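L-tyrosine isonitrile synthase (Pseudomonas aeruginosa, PDB 3E59) converts L-tyrosine to its isonitrile, taking the new carbon from C2 of ribulose 5-phosphate, a step in the biosynthesis of paerucumarin. Local coordinates at residues L197-I202 with R229-I234; P82-R87 with Q313-R318; F205-G210 with A221-A226. All blocks are in the same frame, centred on the assembly; numbering follows the deposited sequence.

Overall arrangement
Contacts 1 and 3 join the same two elements, helices 193-210 and 219-247, and their centres are about 11 Å apart. Leu206 of contact 3 links them by touching Ala230 and Val233 of contact 1. Both are partly buried and largely apolar, but contact 1 adds a tyrosine stack and lies nearer the centre of the chain, whereas contact 3, close to the connection between the helices, relies on a tyrosine edge, Leu222 and the small residues Ala226 and Gly210. Contact 2 is buried and separate, its centre about 27 Å from that of contact 1. It sets a helix start against a strand of the mixed sheet, with more polar chemistry: a capped helix end, a bridging water and a methionine-histidine contact.

Contact 1: residues L197-I202 with R229-I234; sequences LLYRAI and RAYGVI
Tyr199 and Tyr231 make the aromatic part of this contact, an offset stack with ring centroids 4.5 Å apart and planes inclined by 29°. Tyr199 CE2 sits over the centre of the Tyr231 ring, 3.4 Å above its plane, and Tyr231 OH lies over a face of the Tyr199 ring. A chi1 of -179° swings the ring of Tyr199 away from its own backbone N and across to the second helix. Tyrosine suits both places because the rings stack while each hydroxyl, still within the overlap, finds a polar partner: Tyr199 OH meets Lys227 O, and Tyr231 OH meets Arg186 NH1.

Consecutive in the chain, helices 193-210 and 219-247 form a helical hairpin; here they cross steeply, axes within 9.3 Å and at 111°.

Apolar contacts fill the rest. Ala230, whose CA is the nearest to that of Ile202 across the contact, is small enough to fit between neighbours: Ala230 CB lies 3.8 Å from Tyr199 CE2 and 3.9 Å from Ile202 CG2. The same CG2 branch of Ile202 crosses Val233, with CG1 of Val233 at 4.0 Å. Leu198 and Ile234 meet tip to tip, Leu198 CD2 being 3.7 Å from Ile234 CD1.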
loop_
_atom_site.group_PDB
_atom_site.type_symbol
_atom_site.label_atom_id
_atom_site.label_comp_id
_atom_site.label_asym_id
_atom_site.label_seq_id
_atom_site.Cartn_x
_atom_site.Cartn_y
_atom_site.Cartn_z
ATOM N N LEU A 197 1.205 -5.795 -16.067
ATOM C CA LEU A 197 1.151 -4.402 -15.645
ATOM C C LEU A 197 1.730 -4.259 -14.254
ATOM O O LEU A 197 2.464 -3.313 -13.996
ATOM C CB LEU A 197 -0.282 -3.819 -15.718
ATOM C CG LEU A 197 -0.883 -3.556 -17.112
ATOM C CD1 LEU A 197 -2.304 -3.006 -17.011
ATOM C CD2 LEU A 197 0.000 -2.610 -17.946
ATOM N N LEU A 198 1.406 -5.213 -13.376
ATOM C CA LEU A 198 1.994 -5.289 -12.042
ATOM C C LEU A 198 3.498 -5.514 -12.095
ATOM O O LEU A 198 4.258 -4.772 -11.485
ATOM C CB LEU A 198 1.334 -6.403 -11.211
ATOM C CG LEU A 198 1.899 -6.591 -9.797
ATOM C CD1 LEU A 198 1.679 -5.361 -8.925
ATOM C CD2 LEU A 198 1.326 -7.854 -9.125
ATOM N N TYR A 199 3.923 -6.554 -12.803
ATOM C CA TYR A 199 5.343 -6.823 -12.960
ATOM C C TYR A 199 6.127 -5.552 -13.408
ATOM O O TYR A 199 7.169 -5.227 -12.835
ATOM C CB TYR A 199 5.577 -8.020 -13.913
ATOM C CG TYR A 199 7.044 -8.352 -14.080
ATOM C CD1 TYR A 199 7.710 -8.070 -15.273
ATOM C CD2 TYR A 199 7.785 -8.902 -13.022
ATOM C CE1 TYR A 199 9.057 -8.343 -15.417
ATOM C CE2 TYR A 199 9.139 -9.175 -13.161
ATOM C CZ TYR A 199 9.764 -8.893 -14.352
ATOM O OH TYR A 199 11.106 -9.167 -14.506
ATOM N N ARG A 200 5.612 -4.839 -14.407
ATOM C CA ARG A 200 6.257 -3.604 -14.903
ATOM C C ARG A 200 6.340 -2.512 -13.842
ATOM O O ARG A 200 7.352 -1.807 -13.746
ATOM C CB ARG A 200 5.609 -3.083 -16.216
ATOM C CG ARG A 200 6.197 -1.733 -16.744
ATOM C CD ARG A 200 6.258 -1.619 -18.275
ATOM N NE ARG A 200 5.174 -0.807 -18.838
ATOM C CZ ARG A 200 5.326 0.284 -19.603
ATOM N NH1 ARG A 200 6.527 0.750 -19.926
ATOM N NH2 ARG A 200 4.248 0.915 -20.056
ATOM N N ALA A 201 5.290 -2.388 -13.035
ATOM C CA ALA A 201 5.232 -1.361 -12.001
ATOM C C ALA A 201 6.201 -1.631 -10.852
ATOM O O ALA A 201 6.939 -0.731 -10.405
ATOM C CB ALA A 201 3.827 -1.235 -11.480
ATOM N N ILE A 202 6.203 -2.874 -10.379
ATOM C CA ILE A 202 7.120 -3.290 -9.326
ATOM C C ILE A 202 8.579 -3.168 -9.778
ATOM O O ILE A 202 9.435 -2.780 -8.991
ATOM C CB ILE A 202 6.822 -4.726 -8.822
ATOM C CG1 ILE A 202 5.364 -4.846 -8.309
ATOM C CG2 ILE A 202 7.848 -5.151 -7.755
ATOM C CD1 ILE A 202 4.909 -3.766 -7.250
ATOM N N ARG A 229 14.628 -8.951 -9.289
ATOM C CA ARG A 229 14.107 -8.779 -7.934
ATOM C C ARG A 229 12.601 -8.573 -7.845
ATOM O O ARG A 229 12.001 -8.923 -6.827
ATOM C CB ARG A 229 14.857 -7.671 -7.177
ATOM C CG ARG A 229 16.222 -8.139 -6.681
ATOM C CD ARG A 229 16.907 -7.111 -5.807
ATOM N NE ARG A 229 17.196 -5.911 -6.568
ATOM C CZ ARG A 229 16.770 -4.694 -6.254
ATOM N NH1 ARG A 229 16.049 -4.487 -5.162
ATOM N NH2 ARG A 229 17.091 -3.673 -7.035
ATOM N N ALA A 230 11.988 -8.042 -8.902
ATOM C CA ALA A 230 10.534 -7.833 -8.937
ATOM C C ALA A 230 9.723 -9.127 -8.780
ATOM O O ALA A 230 8.675 -9.115 -8.153
ATOM C CB ALA A 230 10.116 -7.076 -10.199
ATOM N N TYR A 231 10.214 -10.240 -9.334
ATOM C CA TYR A 231 9.599 -11.554 -9.079
ATOM C C TYR A 231 9.552 -11.905 -7.581
ATOM O O TYR A 231 8.532 -12.381 -7.074
ATOM C CB TYR A 231 10.334 -12.662 -9.841
ATOM C CG TYR A 231 10.164 -12.593 -11.346
ATOM C CD1 TYR A 231 8.911 -12.813 -11.924
ATOM C CD2 TYR A 231 11.249 -12.306 -12.192
ATOM C CE1 TYR A 231 8.726 -12.752 -13.295
ATOM C CE2 TYR A 231 11.068 -12.253 -13.590
ATOM C CZ TYR A 231 9.796 -12.476 -14.118
ATOM O OH TYR A 231 9.539 -12.433 -15.459
ATOM N N GLY A 232 10.673 -11.688 -6.889
ATOM C CA GLY A 232 10.772 -11.967 -5.451
ATOM C C GLY A 232 9.831 -11.121 -4.607
ATOM O O GLY A 232 9.157 -11.631 -3.708
ATOM N N VAL A 233 9.781 -9.828 -4.899
ATOM C CA VAL A 233 8.888 -8.895 -4.192
ATOM C C VAL A 233 7.412 -9.281 -4.329
ATOM O O VAL A 233 6.677 -9.314 -3.338
ATOM C CB VAL A 233 9.130 -7.425 -4.655
ATOM C CG1 VAL A 233 8.118 -6.454 -4.031
ATOM C CG2 VAL A 233 10.533 -6.995 -4.309
ATOM N N ILE A 234 6.986 -9.579 -5.555
ATOM C CA ILE A 234 5.640 -10.088 -5.824
ATOM C C ILE A 234 5.399 -11.387 -5.045
ATOM O O ILE A 234 4.339 -11.561 -4.425
ATOM C CB ILE A 234 5.428 -10.335 -7.349
ATOM C CG1 ILE A 234 5.633 -9.048 -8.171
ATOM C CG2 ILE A 234 4.081 -10.945 -7.635
ATOM C CD1 ILE A 234 4.772 -7.903 -7.736
#

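Contact 2: residues P82-R87 with Q313-R318; sequences PDMAER and QPSHYR
Met84, in the first turn of helix 84-103, has the most surface buried here and lies against Ser315 and His316 of strand 313-318. Met84 CB rests 3.5 Å from Ser315 O. Extended at chi1 (-172°) but bent at chi2 and chi3, the side chain runs alongside that of His316, pointing the same way, and brings Met84 CE to 3.8 Å from His316 ND1. The sulfur belongs to a loose Met-aromatic contact: Met84 SD is 5.4 Å from the centroid of the His316 ring and oblique to it. A long, flexible, apolar side chain suits this place, because it can fold over both residues and also touch Ile310 and Ala285 of the flanking strands. Histidine suits its own place, its ring held by Ser315 OG, packed by Met84 and met edge-to-face by Phe292.

Ser315 meets the helix through two oxygens. Its OG and His316 ND1 share a hydrogen bond in which either may be the donor, and Met84 CE packs 3.8 Å from Ser315 OG. Its carbonyl faces Asp83 and accepts a hydrogen bond from a water 2.8 Å from Ser315 O; the same water donates more weakly to Asp83 OD1.

Asp83 owes its place to the helix start. As N-cap, Asp83 OD1 accepts from Ala85 N at 3.0 Å, on the anti side and tilted out of the carboxylate plane. In return Glu86 OE1 receives Asp83 N in a nearly straight bond (175°), from above its carboxylate plane, and is itself salt-bridged to Lys70.

Asp83 and Glu86 thus form a capping box, while Ser315 and His316, both facing Val308, make a classic beta bulge. Across this contact the mixed sheet meets the start of the helix that makes the beta-alpha-beta crossover between parallel strands 60-64 and 108-112 of the Rossmann-like sheet.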
loop_
_atom_site.group_PDB
_atom_site.type_symbol
_atom_site.label_atom_id
_atom_site.label_comp_id
_atom_site.label_asym_id
_atom_site.label_seq_id
_atom_site.Cartn_x
_atom_site.Cartn_y
_atom_site.Cartn_z
ATOM N N PRO A 82 8.292 8.222 8.682
ATOM C CA PRO A 82 6.991 8.699 8.189
ATOM C C PRO A 82 6.881 10.232 8.272
ATOM O O PRO A 82 7.387 10.836 9.221
ATOM C CB PRO A 82 5.986 8.056 9.147
ATOM C CG PRO A 82 6.685 6.957 9.809
ATOM C CD PRO A 82 8.156 7.229 9.761
ATOM N N ASP A 83 6.233 10.856 7.284
ATOM C CA ASP A 83 6.091 12.317 7.283
ATOM C C ASP A 83 4.667 12.747 6.918
ATOM O O ASP A 83 3.715 11.957 7.072
ATOM C CB ASP A 83 7.179 12.998 6.413
ATOM C CG ASP A 83 7.126 12.590 4.936
ATOM O OD1 ASP A 83 6.054 12.273 4.395
ATOM O OD2 ASP A 83 8.183 12.598 4.291
ATOM N N MET A 84 4.513 13.985 6.455
ATOM C CA MET A 84 3.181 14.507 6.092
ATOM C C MET A 84 2.425 13.627 5.065
ATOM O O MET A 84 1.202 13.500 5.111
ATOM C CB MET A 84 3.292 15.967 5.622
ATOM C CG MET A 84 1.954 16.669 5.415
ATOM S SD MET A 84 1.011 16.948 6.925
ATOM C CE MET A 84 1.816 18.417 7.535
ATOM N N ALA A 85 3.155 12.976 4.171
ATOM C CA ALA A 85 2.523 12.041 3.237
ATOM C C ALA A 85 1.861 10.848 3.960
ATOM O O ALA A 85 0.693 10.544 3.705
ATOM C CB ALA A 85 3.522 11.571 2.188
ATOM N N GLU A 86 2.588 10.181 4.860
ATOM C CA GLU A 86 1.974 9.133 5.697
ATOM C C GLU A 86 0.845 9.684 6.556
ATOM O O GLU A 86 -0.216 9.050 6.675
ATOM C CB GLU A 86 2.989 8.468 6.623
ATOM C CG GLU A 86 3.804 7.359 6.000
ATOM C CD GLU A 86 4.990 7.879 5.223
ATOM O OE1 GLU A 86 5.149 9.112 5.097
ATOM O OE2 GLU A 86 5.778 7.052 4.753
ATOM N N ARG A 87 1.075 10.862 7.146
ATOM C CA ARG A 87 0.151 11.444 8.121
ATOM C C ARG A 87 -1.217 11.699 7.520
ATOM O O ARG A 87 -2.237 11.296 8.084
ATOM C CB ARG A 87 0.707 12.730 8.733
ATOM C CG ARG A 87 -0.278 13.408 9.711
ATOM C CD ARG A 87 0.343 14.617 10.388
ATOM N NE ARG A 87 1.715 14.369 10.839
ATOM C CZ ARG A 87 2.045 13.927 12.054
ATOM N NH1 ARG A 87 1.105 13.666 12.959
ATOM N NH2 ARG A 87 3.323 13.749 12.367
ATOM N N GLN A 313 12.031 19.113 11.732
ATOM C CA GLN A 313 12.063 18.028 10.748
ATOM C C GLN A 313 11.429 18.403 9.406
ATOM O O GLN A 313 10.349 18.997 9.381
ATOM C CB GLN A 313 11.363 16.784 11.312
ATOM N N PRO A 314 12.109 18.069 8.282
ATOM C CA PRO A 314 11.511 18.169 6.946
ATOM C C PRO A 314 10.141 17.489 6.878
ATOM O O PRO A 314 9.976 16.353 7.343
ATOM C CB PRO A 314 12.527 17.453 6.031
ATOM C CG PRO A 314 13.548 16.843 6.939
ATOM C CD PRO A 314 13.513 17.626 8.214
ATOM N N SER A 315 9.168 18.189 6.298
ATOM C CA SER A 315 7.769 17.783 6.383
ATOM C C SER A 315 7.158 17.540 5.007
ATOM O O SER A 315 6.628 16.456 4.732
ATOM C CB SER A 315 6.971 18.842 7.168
ATOM O OG SER A 315 5.576 18.581 7.133
ATOM N N HIS A 316 7.236 18.547 4.143
ATOM C CA HIS A 316 6.575 18.512 2.833
ATOM C C HIS A 316 7.094 19.659 1.979
ATOM O O HIS A 316 7.912 20.459 2.438
ATOM C CB HIS A 316 5.038 18.602 2.981
ATOM C CG HIS A 316 4.565 19.777 3.791
ATOM N ND1 HIS A 316 4.444 19.736 5.165
ATOM C CD2 HIS A 316 4.182 21.023 3.420
ATOM C CE1 HIS A 316 4.002 20.900 5.603
ATOM N NE2 HIS A 316 3.839 21.700 4.565
ATOM N N TYR A 317 6.629 19.727 0.737
ATOM C CA TYR A 317 6.932 20.859 -0.135
ATOM C C TYR A 317 5.680 21.703 -0.349
ATOM O O TYR A 317 4.561 21.269 -0.013
ATOM C CB TYR A 317 7.478 20.373 -1.477
ATOM C CG TYR A 317 8.876 19.797 -1.401
ATOM C CD1 TYR A 317 9.996 20.615 -1.559
ATOM C CD2 TYR A 317 9.079 18.430 -1.178
ATOM C CE1 TYR A 317 11.278 20.097 -1.495
ATOM C CE2 TYR A 317 10.364 17.898 -1.121
ATOM C CZ TYR A 317 11.458 18.745 -1.271
ATOM O OH TYR A 317 12.731 18.225 -1.212
ATOM N N ARG A 318 5.883 22.909 -0.879
ATOM C CA ARG A 318 4.802 23.811 -1.295
ATOM C C ARG A 318 5.080 24.386 -2.688
ATOM O O ARG A 318 6.238 24.596 -3.056
ATOM C CB ARG A 318 4.608 24.947 -0.280
HETATM O O HOH W 1 6.165 14.679 2.642
#

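Contact 3: residues F205-G210 with A221-A226; sequences FLYEDG and ALQRDA
The ring of Tyr207 presents an edge to the backbone of Leu222 and Gln223. Gln223 N lies near the ring plane, 3.6 Å from Tyr207 CD1, and the carbonyl carbon of Leu222 is also in plane at that edge. The amide of Gln223 is turned 75° from the ring and brings OE1 to 3.8 Å from Tyr207 CG; the bend at chi2 (73°) folds the glutamine back to this position. Leu222 CD2 approaches the ring obliquely, 3.7 Å from Tyr207 CE1. A flat aromatic side chain suits the site because its edge can butt against the backbone of the other helix while CE1 packs on Leu222.

Leu222 crosses the tyrosine at about a right angle and pushes its two methyls toward the end of helix 193-210. Leu222 CD2 sits 3.4 Å from Tyr207 O and also touches the carbonyl carbon of Gly210, while Leu222 CD1 lies 3.9 Å from Gly210 CA. Gly210 has no side chain to stand in the way, and so leaves room for this branched tip.

Ala226 serves the closest approach of the backbones, at Tyr207. Ala226 CB fits 3.5 Å from Tyr207 N and 3.8 Å from Leu206 CB, a spacing that a small residue permits.

The segments of helices 193-210 and 219-247 run roughly antiparallel here, at 138° with axes 8.5 Å apart, near the closed end of the helical hairpin, where a short connection joins the two helices. Leu206 continues the packing toward Ala230 and Val233 farther along helix 219-247, and on another side of helix 193-210 the ring of Phe205 meets His282 and Trp277 from loops.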
loop_
_atom_site.group_PDB
_atom_site.type_symbol
_atom_site.label_atom_id
_atom_site.label_comp_id
_atom_site.label_asym_id
_atom_site.label_seq_id
_atom_site.Cartn_x
_atom_site.Cartn_y
_atom_site.Cartn_z
ATOM N N PHE A 205 9.504 0.554 -9.430
ATOM C CA PHE A 205 9.789 0.975 -8.048
ATOM C C PHE A 205 11.206 0.573 -7.658
ATOM O O PHE A 205 11.948 1.359 -7.081
ATOM C CB PHE A 205 8.855 0.322 -7.011
ATOM C CG PHE A 205 7.385 0.607 -7.197
ATOM C CD1 PHE A 205 6.933 1.662 -7.972
ATOM C CD2 PHE A 205 6.446 -0.186 -6.536
ATOM C CE1 PHE A 205 5.571 1.904 -8.113
ATOM C CE2 PHE A 205 5.068 0.055 -6.670
ATOM C CZ PHE A 205 4.638 1.096 -7.455
ATOM N N LEU A 206 11.558 -0.676 -7.938
ATOM C CA LEU A 206 12.889 -1.191 -7.626
ATOM C C LEU A 206 13.980 -0.465 -8.408
ATOM O O LEU A 206 15.010 -0.096 -7.847
ATOM C CB LEU A 206 12.956 -2.705 -7.881
ATOM C CG LEU A 206 11.986 -3.513 -7.011
ATOM C CD1 LEU A 206 11.933 -4.947 -7.470
ATOM C CD2 LEU A 206 12.358 -3.443 -5.522
ATOM N N TYR A 207 13.747 -0.250 -9.697
ATOM C CA TYR A 207 14.704 0.487 -10.521
ATOM C C TYR A 207 14.896 1.924 -10.010
ATOM O O TYR A 207 16.026 2.390 -9.833
ATOM C CB TYR A 207 14.261 0.463 -11.989
ATOM C CG TYR A 207 15.034 1.406 -12.879
ATOM C CD1 TYR A 207 16.289 1.043 -13.369
ATOM C CD2 TYR A 207 14.505 2.644 -13.253
ATOM C CE1 TYR A 207 17.006 1.887 -14.195
ATOM C CE2 TYR A 207 15.228 3.515 -14.085
ATOM C CZ TYR A 207 16.479 3.116 -14.547
ATOM O OH TYR A 207 17.237 3.926 -15.360
ATOM N N GLU A 208 13.791 2.612 -9.757
ATOM C CA GLU A 208 13.830 3.981 -9.251
ATOM C C GLU A 208 14.428 4.091 -7.845
ATOM O O GLU A 208 15.117 5.063 -7.541
ATOM C CB GLU A 208 12.454 4.635 -9.366
ATOM C CG GLU A 208 12.120 4.953 -10.835
ATOM C CD GLU A 208 10.761 5.599 -11.060
ATOM O OE1 GLU A 208 10.018 5.881 -10.099
ATOM O OE2 GLU A 208 10.424 5.822 -12.234
ATOM N N ASP A 209 14.200 3.079 -7.010
ATOM C CA ASP A 209 14.881 2.973 -5.715
ATOM C C ASP A 209 16.407 2.948 -5.852
ATOM O O ASP A 209 17.109 3.456 -4.980
ATOM C CB ASP A 209 14.455 1.696 -4.991
ATOM C CG ASP A 209 13.183 1.869 -4.167
ATOM O OD1 ASP A 209 12.638 2.998 -4.082
ATOM O OD2 ASP A 209 12.746 0.848 -3.592
ATOM N N GLY A 210 16.906 2.324 -6.926
ATOM C CA GLY A 210 18.346 2.194 -7.164
ATOM C C GLY A 210 18.963 3.381 -7.886
ATOM O O GLY A 210 20.179 3.567 -7.861
ATOM N N ALA A 221 22.076 -2.133 -16.324
ATOM C CA ALA A 221 22.357 -3.144 -15.313
ATOM C C ALA A 221 21.408 -3.013 -14.126
ATOM O O ALA A 221 20.998 -4.022 -13.545
ATOM C CB ALA A 221 23.793 -3.037 -14.846
ATOM N N LEU A 222 21.064 -1.768 -13.775
ATOM C CA LEU A 222 20.093 -1.492 -12.729
ATOM C C LEU A 222 18.717 -2.023 -13.122
ATOM O O LEU A 222 18.035 -2.646 -12.303
ATOM C CB LEU A 222 20.020 0.008 -12.429
ATOM C CG LEU A 222 19.297 0.481 -11.166
ATOM C CD1 LEU A 222 20.013 -0.010 -9.919
ATOM C CD2 LEU A 222 19.176 2.006 -11.148
ATOM N N GLN A 223 18.323 -1.792 -14.370
ATOM C CA GLN A 223 17.022 -2.266 -14.868
ATOM C C GLN A 223 16.907 -3.801 -14.861
ATOM O O GLN A 223 15.876 -4.359 -14.465
ATOM C CB GLN A 223 16.728 -1.676 -16.254
ATOM C CG GLN A 223 15.552 -2.307 -17.015
ATOM C CD GLN A 223 14.170 -1.931 -16.461
ATOM O OE1 GLN A 223 14.038 -1.106 -15.551
ATOM N NE2 GLN A 223 13.132 -2.549 -17.019
ATOM N N ARG A 224 17.982 -4.474 -15.263
ATOM C CA ARG A 224 18.019 -5.932 -15.283
ATOM C C ARG A 224 17.986 -6.520 -13.881
ATOM O O ARG A 224 17.292 -7.506 -13.631
ATOM C CB ARG A 224 19.241 -6.438 -16.063
ATOM N N ASP A 225 18.731 -5.911 -12.964
ATOM C CA ASP A 225 18.629 -6.253 -11.545
ATOM C C ASP A 225 17.198 -6.109 -11.006
ATOM O O ASP A 225 16.678 -7.022 -10.346
ATOM C CB ASP A 225 19.592 -5.398 -10.719
ATOM C CG ASP A 225 19.584 -5.773 -9.253
ATOM O OD1 ASP A 225 19.986 -6.910 -8.930
ATOM O OD2 ASP A 225 19.167 -4.933 -8.432
ATOM N N ALA A 226 16.561 -4.975 -11.292
ATOM C CA ALA A 226 15.189 -4.709 -10.828
ATOM C C ALA A 226 14.196 -5.729 -11.365
ATOM O O ALA A 226 13.290 -6.170 -10.650
ATOM C CB ALA A 226 14.749 -3.289 -11.216
#